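Local coordinates for glucoamylase (Thermoanaerobacterium thermosaccharolyticum, PDB 1LF6), which hydrolyses terminal alpha-1,4-linked glucose residues from the non-reducing ends of glucan chains, as a family 15 glycosidase, at residues G163-Y169 with D224-I230. Numbering follows the deposited sequence.
Sequences GSYNEGY and DSARGNI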
loop_
_atom_site.group_PDB
_atom_site.type_symbol
_atom_site.label_atom_id
_atom_site.label_comp_id
_atom_site.label_asym_id
_atom_site.label_seq_id
_atom_site.Cartn_x
_atom_site.Cartn_y
_atom_site.Cartn_z
ATOM N N GLY A 163 4.338 -2.011 -19.561
ATOM C CA GLY A 163 5.682 -2.331 -19.997
ATOM C C GLY A 163 5.861 -2.400 -21.496
ATOM O O GLY A 163 6.982 -2.290 -21.995
ATOM N N SER A 164 4.760 -2.578 -22.218
ATOM C CA SER A 164 4.812 -2.676 -23.672
ATOM C C SER A 164 4.849 -1.303 -24.324
ATOM O O SER A 164 4.465 -0.296 -23.718
ATOM C CB SER A 164 3.594 -3.442 -24.194
ATOM O OG SER A 164 2.417 -2.670 -24.042
ATOM N N TYR A 165 5.309 -1.282 -25.569
ATOM C CA TYR A 165 5.408 -0.063 -26.362
ATOM C C TYR A 165 6.078 1.120 -25.663
ATOM O O TYR A 165 5.578 2.244 -25.705
ATOM C CB TYR A 165 4.021 0.357 -26.857
ATOM C CG TYR A 165 4.049 1.069 -28.190
ATOM C CD1 TYR A 165 4.353 0.378 -29.366
ATOM C CD2 TYR A 165 3.774 2.433 -28.280
ATOM C CE1 TYR A 165 4.380 1.033 -30.600
ATOM C CE2 TYR A 165 3.799 3.097 -29.505
ATOM C CZ TYR A 165 4.102 2.390 -30.661
ATOM O OH TYR A 165 4.131 3.046 -31.869
ATOM N N ASN A 166 7.207 0.862 -25.018
ATOM C CA ASN A 166 7.967 1.919 -24.360
ATOM C C ASN A 166 9.044 2.345 -25.355
ATOM O O ASN A 166 9.829 1.516 -25.814
ATOM C CB ASN A 166 8.622 1.391 -23.080
ATOM C CG ASN A 166 7.715 1.509 -21.865
ATOM O OD1 ASN A 166 7.728 2.522 -21.162
ATOM N ND2 ASN A 166 6.915 0.477 -21.620
ATOM N N GLU A 167 9.072 3.628 -25.697
ATOM C CA GLU A 167 10.053 4.135 -26.645
ATOM C C GLU A 167 11.334 4.541 -25.933
ATOM O O GLU A 167 11.320 5.414 -25.066
ATOM C CB GLU A 167 9.492 5.339 -27.403
ATOM C CG GLU A 167 10.339 5.768 -28.599
ATOM C CD GLU A 167 9.781 6.990 -29.303
ATOM O OE1 GLU A 167 8.551 7.051 -29.502
ATOM O OE2 GLU A 167 10.573 7.886 -29.667
ATOM N N GLY A 168 12.441 3.902 -26.299
ATOM C CA GLY A 168 13.716 4.219 -25.686
ATOM C C GLY A 168 14.716 4.765 -26.688
ATOM O O GLY A 168 14.727 4.361 -27.851
ATOM N N TYR A 169 15.555 5.689 -26.230
ATOM C CA TYR A 169 16.576 6.300 -27.070
ATOM C C TYR A 169 17.641 6.979 -26.211
ATOM O O TYR A 169 17.521 7.032 -24.986
ATOM C CB TYR A 169 15.937 7.302 -28.034
ATOM C CG TYR A 169 15.064 8.341 -27.370
ATOM C CD1 TYR A 169 15.537 9.630 -27.132
ATOM C CD2 TYR A 169 13.758 8.038 -26.991
ATOM C CE1 TYR A 169 14.726 10.597 -26.538
ATOM C CE2 TYR A 169 12.941 8.992 -26.395
ATOM C CZ TYR A 169 13.428 10.266 -26.174
ATOM O OH TYR A 169 12.611 11.209 -25.601
ATOM N N ASP A 224 20.814 2.310 -29.599
ATOM C CA ASP A 224 20.450 3.594 -29.016
ATOM C C ASP A 224 19.013 3.961 -29.352
ATOM O O ASP A 224 18.614 5.122 -29.241
ATOM C CB ASP A 224 21.411 4.697 -29.494
ATOM C CG ASP A 224 21.363 4.923 -31.002
ATOM O OD1 ASP A 224 22.228 5.668 -31.511
ATOM O OD2 ASP A 224 20.470 4.372 -31.682
ATOM N N SER A 225 18.233 2.960 -29.748
ATOM C CA SER A 225 16.836 3.167 -30.110
ATOM C C SER A 225 16.057 1.853 -30.085
ATOM O O SER A 225 16.565 0.811 -30.497
ATOM C CB SER A 225 16.754 3.793 -31.505
ATOM O OG SER A 225 15.413 3.957 -31.927
ATOM N N ALA A 226 14.821 1.910 -29.593
ATOM C CA ALA A 226 13.961 0.731 -29.512
ATOM C C ALA A 226 12.572 1.125 -29.015
ATOM O O ALA A 226 12.411 2.170 -28.376
ATOM C CB ALA A 226 14.578 -0.308 -28.578
ATOM N N ARG A 227 11.571 0.300 -29.318
ATOM C CA ARG A 227 10.203 0.571 -28.879
ATOM C C ARG A 227 9.419 -0.711 -28.639
ATOM O O ARG A 227 9.247 -1.527 -29.543
ATOM C CB ARG A 227 9.463 1.449 -29.894
ATOM C CG ARG A 227 8.066 1.837 -29.436
ATOM C CD ARG A 227 7.512 3.007 -30.214
ATOM N NE ARG A 227 7.354 2.697 -31.627
ATOM C CZ ARG A 227 6.946 3.572 -32.539
ATOM N NH1 ARG A 227 6.655 4.815 -32.177
ATOM N NH2 ARG A 227 6.828 3.205 -33.808
ATOM N N GLY A 228 8.943 -0.868 -27.407
ATOM C CA GLY A 228 8.182 -2.042 -27.018
ATOM C C GLY A 228 8.545 -2.370 -25.583
ATOM O O GLY A 228 8.682 -1.461 -24.757
ATOM N N ASN A 229 8.680 -3.656 -25.271
ATOM C CA ASN A 229 9.082 -4.061 -23.928
ATOM C C ASN A 229 10.602 -3.986 -23.938
ATOM O O ASN A 229 11.288 -4.948 -24.274
ATOM C CB ASN A 229 8.621 -5.485 -23.610
ATOM C CG ASN A 229 7.196 -5.531 -23.083
ATOM O OD1 ASN A 229 6.236 -5.476 -23.844
ATOM N ND2 ASN A 229 7.059 -5.612 -21.763
ATOM N N ILE A 230 11.119 -2.823 -23.570
ATOM C CA ILE A 230 12.552 -2.593 -23.595
ATOM C C ILE A 230 13.246 -2.580 -22.241
ATOM O O ILE A 230 12.611 -2.536 -21.191
ATOM C CB ILE A 230 12.853 -1.264 -24.294
ATOM C CG1 ILE A 230 12.276 -0.108 -23.476
ATOM C CG2 ILE A 230 12.234 -1.265 -25.687
ATOM C CD1 ILE A 230 12.592 1.269 -24.032
#
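Arg227 lies alongside Tyr165 and overlaps one face of its ring, the two side chains pointing the same way with ring and guanidinium planes 17° apart. Arg227 CD sits over that face, 3.8 Å from the centroid of the Tyr165 ring in a CH-pi contact, offset toward the rim. A bend at chi3 (63°) lays the guanidinium over the phenol end, where Tyr165 OH stands over the centre of its face, 2.9 Å from Arg227 CZ, without hydrogen-bonding to its nitrogens. Directly across the strand pair, on the same face of the sheet, Glu167 OE1 faces Arg227 NH1 in a long salt bridge of 4.0 Å, the carboxylate nearly perpendicular to the guanidinium; Glu167 OE2 also makes a weak, long ion pair with Arg16.

Beneath these side chains the strands run antiparallel. Asn166 pairs with Gly228 and Gly168 with Ala226 through two backbone hydrogen bonds each, the straightest being Gly168 N to Ala226 O (2.7 Å, 171°). Ile230 CD1 packs against this backbone, 3.3 Å from Asn166 O. Asn166 OD1 is held by a hydrogen bond from Ile159 N.

This pairing belongs to the beta-sandwich of the N-terminal domain. Strand 166-173 also pairs with strand 176-183. Ala226 packs on Ile201 and Tyr203 of strand 198-203 in the other sheet, from which Ile230, opening strand 230-236, reaches back to Asn166 and Gly168.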